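Local coordinates for protein uncharacterized tRNA/rRNA methyltransferase HI_0380 (Haemophilus influenzae, PDB 3ILK) that probably methylates RNA with S-adenosyl-L-methionine as the methyl donor, at residues A[82-87]-A[131-136]; A[26-31]-A[147-152]. All coordinates share one frame; numbering follows the deposited sequence.

In the fold
From the N terminus, the chain first supplies residues 26-31, the last part of helix 18-31, whose partner in contact 2 comes more than a hundred residues later. Before that partner arrives, strand 77-81 runs out into residues 82-87, and contact 1 closes a shorter loop with residues 131-136, which span the end of strand 130-132 and the loop after it. Contact 1 therefore lies wholly within the loop that contact 2 completes through residues 147-152 of helix 145-169. This helix follows strand 130-132 in the chain and joins the two sites directly: Leu-132 packs on Val-152, and Ile-134 on Ala-148 and Leu-151. Contact 1 joins the loop after strand 77-81 to that strand end; contact 2 pairs two helices. Both reach the second subunit.

Contact 1: A[82-87]-A[131-136]; sequences SARLRH and HLNIPA. With EDO (1,2-ethanediol), chain D.
Ser-82 and Asn-133, whose CA atoms are 5.3 Å apart, mark where two neighbouring parallel strands pass into loops, and Ser-82 N donates a nearly straight bond (164°) to Leu-132 O from above its carbonyl plane. A side chain then takes over from the backbone. With CG anti to the backbone N (chi1 176°) and the amide turned about chi2, ND2 of Asn-133 donates to a lone pair of Ser-82 O at 2.9 Å, the acceptor lying almost in the amide plane. Asn-133 OD1 lies loosely against Arg-84 CD (4.1 Å), the two side chains crossing at about a right angle. Ser-82 OG touches His-131 CB at 3.6 Å while donating to Ala-83 O. An ethanediol molecule, probably from the crystallisation liquor, accepts a bond at O1 from Ile-134 N (2.8 Å). It occupies the loop region where, by similarity, Ser-82, Ala-83 and Ile-134 bind S-adenosyl-L-methionine, consistent with the cofactor site of SPOUT enzymes. The ring of His-131 is fixed at both nitrogens, by Thr-91 and by Leu-125 O. Strand 92-93 flanks the contact through Leu-92, and helix 95-104 packs on Leu-132 through Pro-95 and Cys-98.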
loop_
_atom_site.group_PDB
_atom_site.type_symbol
_atom_site.label_atom_id
_atom_site.label_comp_id
_atom_site.label_asym_id
_atom_site.label_seq_id
_atom_site.Cartn_x
_atom_site.Cartn_y
_atom_site.Cartn_z
ATOM N N SER A 82 7.269 -22.122 6.355
ATOM C CA SER A 82 8.015 -22.544 7.521
ATOM C C SER A 82 8.502 -21.412 8.402
ATOM O O SER A 82 8.698 -20.280 7.939
ATOM C CB SER A 82 9.172 -23.448 7.147
ATOM O OG SER A 82 10.293 -22.743 6.715
ATOM N N ALA A 83 8.719 -21.759 9.666
ATOM C CA ALA A 83 9.486 -20.940 10.581
ATOM C C ALA A 83 10.872 -20.677 10.000
ATOM O O ALA A 83 11.357 -21.338 9.045
ATOM C CB ALA A 83 9.604 -21.611 11.963
ATOM N N ARG A 84 11.520 -19.697 10.603
ATOM C CA ARG A 84 12.845 -19.318 10.191
ATOM C C ARG A 84 13.856 -20.288 10.796
ATOM O O ARG A 84 14.626 -19.930 11.648
ATOM C CB ARG A 84 13.109 -17.837 10.546
ATOM C CG ARG A 84 14.071 -17.198 9.528
ATOM C CD ARG A 84 14.156 -15.662 9.538
ATOM N NE ARG A 84 14.501 -15.254 8.167
ATOM C CZ ARG A 84 15.603 -15.649 7.522
ATOM N NH1 ARG A 84 16.495 -16.431 8.129
ATOM N NH2 ARG A 84 15.832 -15.265 6.272
ATOM N N LEU A 85 13.819 -21.531 10.317
ATOM C CA LEU A 85 14.659 -22.631 10.758
ATOM C C LEU A 85 16.060 -22.479 10.201
ATOM O O LEU A 85 16.248 -22.418 8.971
ATOM C CB LEU A 85 14.040 -23.975 10.341
ATOM C CG LEU A 85 12.714 -24.283 11.088
ATOM C CD1 LEU A 85 12.043 -25.520 10.547
ATOM C CD2 LEU A 85 12.979 -24.460 12.569
ATOM N N ARG A 86 17.043 -22.436 11.094
ATOM C CA ARG A 86 18.425 -22.227 10.658
ATOM C C ARG A 86 18.939 -23.263 9.628
ATOM O O ARG A 86 19.709 -22.895 8.748
ATOM C CB ARG A 86 19.382 -22.039 11.841
ATOM C CG ARG A 86 19.636 -23.298 12.684
ATOM C CD ARG A 86 20.603 -23.066 13.822
ATOM N NE ARG A 86 20.677 -24.280 14.634
ATOM C CZ ARG A 86 21.662 -24.600 15.473
ATOM N NH1 ARG A 86 21.613 -25.757 16.151
ATOM N NH2 ARG A 86 22.694 -23.777 15.632
ATOM N N HIS A 87 18.503 -24.531 9.697
ATOM C CA HIS A 87 18.991 -25.522 8.717
ATOM C C HIS A 87 18.427 -25.346 7.273
ATOM O O HIS A 87 18.869 -26.017 6.333
ATOM C CB HIS A 87 18.739 -26.956 9.215
ATOM C CG HIS A 87 17.351 -27.455 8.941
ATOM N ND1 HIS A 87 16.257 -27.050 9.668
ATOM C CD2 HIS A 87 16.896 -28.380 8.064
ATOM C CE1 HIS A 87 15.179 -27.681 9.235
ATOM N NE2 HIS A 87 15.544 -28.514 8.275
ATOM N N HIS A 131 11.400 -22.421 0.968
ATOM C CA HIS A 131 10.663 -22.425 2.240
ATOM C C HIS A 131 10.279 -21.022 2.554
ATOM O O HIS A 131 11.146 -20.137 2.606
ATOM C CB HIS A 131 11.495 -23.046 3.333
ATOM C CG HIS A 131 11.952 -24.434 2.981
ATOM N ND1 HIS A 131 13.147 -24.682 2.339
ATOM C CD2 HIS A 131 11.325 -25.619 3.066
ATOM C CE1 HIS A 131 13.257 -25.973 2.099
ATOM N NE2 HIS A 131 12.164 -26.565 2.533
ATOM N N LEU A 132 8.970 -20.828 2.779
ATOM C CA LEU A 132 8.375 -19.502 2.803
ATOM C C LEU A 132 8.146 -19.043 4.223
ATOM O O LEU A 132 7.400 -19.669 4.970
ATOM C CB LEU A 132 7.084 -19.491 1.977
ATOM C CG LEU A 132 6.280 -18.165 1.968
ATOM C CD1 LEU A 132 7.154 -17.081 1.407
ATOM C CD2 LEU A 132 4.978 -18.304 1.126
ATOM N N ASN A 133 8.824 -17.966 4.613
ATOM C CA ASN A 133 8.638 -17.483 5.966
ATOM C C ASN A 133 8.067 -16.089 5.893
ATOM O O ASN A 133 8.563 -15.243 5.119
ATOM C CB ASN A 133 9.964 -17.477 6.753
ATOM C CG ASN A 133 9.801 -16.874 8.133
ATOM O OD1 ASN A 133 10.191 -15.733 8.374
ATOM N ND2 ASN A 133 9.173 -17.613 9.024
ATOM N N ILE A 134 7.078 -15.818 6.732
ATOM C CA ILE A 134 6.438 -14.519 6.713
ATOM C C ILE A 134 7.064 -13.656 7.799
ATOM O O ILE A 134 6.926 -13.978 8.998
ATOM C CB ILE A 134 4.919 -14.632 6.950
ATOM C CG1 ILE A 134 4.254 -15.543 5.900
ATOM C CG2 ILE A 134 4.289 -13.230 6.929
ATOM C CD1 ILE A 134 2.699 -15.748 6.072
ATOM N N PRO A 135 7.726 -12.554 7.404
ATOM C CA PRO A 135 8.340 -11.700 8.410
ATOM C C PRO A 135 7.261 -11.294 9.431
ATOM O O PRO A 135 6.136 -10.926 9.048
ATOM C CB PRO A 135 8.745 -10.471 7.615
ATOM C CG PRO A 135 8.895 -10.976 6.223
ATOM C CD PRO A 135 7.778 -11.936 6.065
ATOM N N ALA A 136 7.604 -11.344 10.700
ATOM C CA ALA A 136 6.609 -11.166 11.728
ATOM C C ALA A 136 7.277 -10.706 13.000
ATOM O O ALA A 136 8.492 -10.679 13.083
ATOM C CB ALA A 136 5.773 -12.476 11.922
HETATM C C1 EDO D . 5.487 -19.060 7.861
HETATM O O1 EDO D . 5.997 -17.838 8.397
HETATM C C2 EDO D . 4.586 -19.718 8.901
HETATM O O2 EDO D . 3.212 -19.490 8.524
#

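Contact 2: A[26-31]-A[147-152]. With SO4 (sulfate ion), chain I.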
loop_
_atom_site.group_PDB
_atom_site.type_symbol
_atom_site.label_atom_id
_atom_site.label_comp_id
_atom_site.label_asym_id
_atom_site.label_seq_id
_atom_site.Cartn_x
_atom_site.Cartn_y
_atom_site.Cartn_z
ATOM N N ARG A 26 -12.242 -18.271 1.463
ATOM C CA ARG A 26 -12.538 -16.818 1.399
ATOM C C ARG A 26 -11.289 -15.949 1.085
ATOM O O ARG A 26 -11.299 -15.170 0.098
ATOM C CB ARG A 26 -13.290 -16.390 2.688
ATOM C CG ARG A 26 -13.772 -14.928 2.707
ATOM C CD ARG A 26 -14.308 -14.580 4.072
ATOM N NE ARG A 26 -15.014 -13.286 4.097
ATOM C CZ ARG A 26 -15.607 -12.774 5.166
ATOM N NH1 ARG A 26 -15.615 -13.434 6.307
ATOM N NH2 ARG A 26 -16.204 -11.607 5.090
ATOM N N ALA A 27 -10.209 -16.088 1.874
ATOM C CA ALA A 27 -8.947 -15.334 1.615
ATOM C C ALA A 27 -8.438 -15.503 0.169
ATOM O O ALA A 27 -8.176 -14.516 -0.531
ATOM C CB ALA A 27 -7.816 -15.707 2.632
HETATM N N MSE A 28 -8.385 -16.736 -0.285
HETATM C CA MSE A 28 -8.058 -17.036 -1.676
HETATM C C MSE A 28 -8.934 -16.295 -2.710
HETATM O O MSE A 28 -8.398 -15.730 -3.716
HETATM C CB MSE A 28 -8.203 -18.540 -1.945
HETATM C CG MSE A 28 -7.240 -19.420 -1.165
HETATM SE SE MSE A 28 -7.560 -21.321 -1.348
HETATM C CE MSE A 28 -7.505 -21.626 -3.238
ATOM N N LYS A 29 -10.252 -16.391 -2.547
ATOM C CA LYS A 29 -11.161 -15.782 -3.493
ATOM C C LYS A 29 -11.022 -14.253 -3.536
ATOM O O LYS A 29 -11.169 -13.669 -4.603
ATOM C CB LYS A 29 -12.626 -16.192 -3.234
ATOM C CG LYS A 29 -13.593 -15.821 -4.392
ATOM C CD LYS A 29 -14.955 -16.380 -4.161
ATOM C CE LYS A 29 -15.892 -16.119 -5.345
ATOM N NZ LYS A 29 -17.173 -16.791 -5.113
ATOM N N THR A 30 -10.740 -13.608 -2.403
ATOM C CA THR A 30 -10.586 -12.154 -2.404
ATOM C C THR A 30 -9.421 -11.783 -3.315
ATOM O O THR A 30 -9.341 -10.659 -3.741
ATOM C CB THR A 30 -10.294 -11.539 -0.986
ATOM O OG1 THR A 30 -9.057 -12.051 -0.469
ATOM C CG2 THR A 30 -11.381 -11.847 -0.010
HETATM N N MSE A 31 -8.508 -12.725 -3.585
HETATM C CA MSE A 31 -7.302 -12.408 -4.369
HETATM C C MSE A 31 -7.285 -13.082 -5.728
HETATM O O MSE A 31 -6.367 -12.863 -6.525
HETATM C CB MSE A 31 -6.010 -12.724 -3.593
HETATM C CG MSE A 31 -5.842 -11.882 -2.350
HETATM SE SE MSE A 31 -5.650 -9.976 -2.709
HETATM C CE MSE A 31 -6.890 -9.245 -1.414
HETATM N N MSE A 147 -4.859 -16.314 8.060
HETATM C CA MSE A 147 -4.023 -15.108 8.027
HETATM C C MSE A 147 -2.873 -15.376 7.057
HETATM O O MSE A 147 -2.581 -14.539 6.194
HETATM C CB MSE A 147 -3.465 -14.775 9.438
HETATM C CG MSE A 147 -4.476 -14.292 10.461
HETATM SE SE MSE A 147 -3.843 -14.267 12.384
HETATM C CE MSE A 147 -5.386 -13.188 13.102
ATOM N N ALA A 148 -2.254 -16.562 7.162
ATOM C CA ALA A 148 -1.135 -16.869 6.299
ATOM C C ALA A 148 -1.533 -16.947 4.816
ATOM O O ALA A 148 -0.808 -16.453 3.939
ATOM C CB ALA A 148 -0.384 -18.133 6.770
ATOM N N VAL A 149 -2.670 -17.572 4.539
ATOM C CA VAL A 149 -3.147 -17.704 3.169
ATOM C C VAL A 149 -3.531 -16.333 2.607
ATOM O O VAL A 149 -3.168 -16.022 1.490
ATOM C CB VAL A 149 -4.319 -18.745 3.062
ATOM C CG1 VAL A 149 -4.938 -18.788 1.607
ATOM C CG2 VAL A 149 -3.798 -20.173 3.508
ATOM N N GLN A 150 -4.256 -15.536 3.394
ATOM C CA GLN A 150 -4.614 -14.147 3.004
ATOM C C GLN A 150 -3.350 -13.414 2.557
ATOM O O GLN A 150 -3.315 -12.879 1.445
ATOM C CB GLN A 150 -5.282 -13.422 4.171
ATOM C CG GLN A 150 -5.968 -12.057 3.851
ATOM C CD GLN A 150 -7.015 -12.093 2.736
ATOM O OE1 GLN A 150 -6.660 -11.900 1.577
ATOM N NE2 GLN A 150 -8.323 -12.259 3.081
ATOM N N LEU A 151 -2.293 -13.448 3.378
ATOM C CA LEU A 151 -1.101 -12.638 3.075
ATOM C C LEU A 151 -0.369 -13.159 1.881
ATOM O O LEU A 151 0.116 -12.377 1.041
ATOM C CB LEU A 151 -0.107 -12.607 4.244
ATOM C CG LEU A 151 -0.374 -11.806 5.503
ATOM C CD1 LEU A 151 0.948 -11.550 6.180
ATOM C CD2 LEU A 151 -1.032 -10.481 5.159
ATOM N N VAL A 152 -0.277 -14.474 1.761
ATOM C CA VAL A 152 0.527 -15.031 0.592
ATOM C C VAL A 152 -0.255 -14.750 -0.710
ATOM O O VAL A 152 0.334 -14.384 -1.754
ATOM C CB VAL A 152 0.732 -16.547 0.757
ATOM C CG1 VAL A 152 1.280 -17.202 -0.548
ATOM C CG2 VAL A 152 1.638 -16.831 1.954
HETATM S S SO4 I . -17.473 -11.654 8.919
HETATM O O1 SO4 I . -18.430 -11.632 7.829
HETATM O O2 SO4 I . -17.713 -12.835 9.756
HETATM O O3 SO4 I . -16.120 -11.746 8.389
HETATM O O4 SO4 I . -17.576 -10.468 9.742
#
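Val-149 begins the contact from helix 147-152, which runs nearly parallel to helix 26-31 (11° between the segments, axes 8.4 Å apart). Its CG1, anti to the backbone N (chi1 174°), reaches CG of selenomethionine Met-28 at 3.7 Å. Gln-150 comes next and contributes the largest share of any residue. Ala-27, with only a methyl group, allows a close approach here: its CA is 4.7 Å from that of Gln-150. Bent at chi2 (55°), the glutamine folds its amide over Ala-27, bringing Gln-150 NE2 to 3.5 Å from Ala-27 CB. Gln-150 OE1 lies 3.2 Å from Thr-30 OG1, but that hydroxyl donates instead to Ala-27 O at 2.6 Å, within its own helix. The side chain of selenomethionine Met-31 crosses that of Gln-150 at about a right angle, its CE 4.0 Å from Gln-150 OE1. This is near-parallel helix packing at the dimer interface: Leu-151 meets Leu-151 of the second subunit, and Gln-150 packs on that subunit's Leu-143, by similarity part of its S-adenosyl-L-methionine site. Arg-26 NH1 binds O3 of a sulfate ion, probably from the crystallisation liquor (2.7 Å). Phe-113 of strand 109-113 supports Val-149, while Ile-58 of helix 56-61 packs on Met-28.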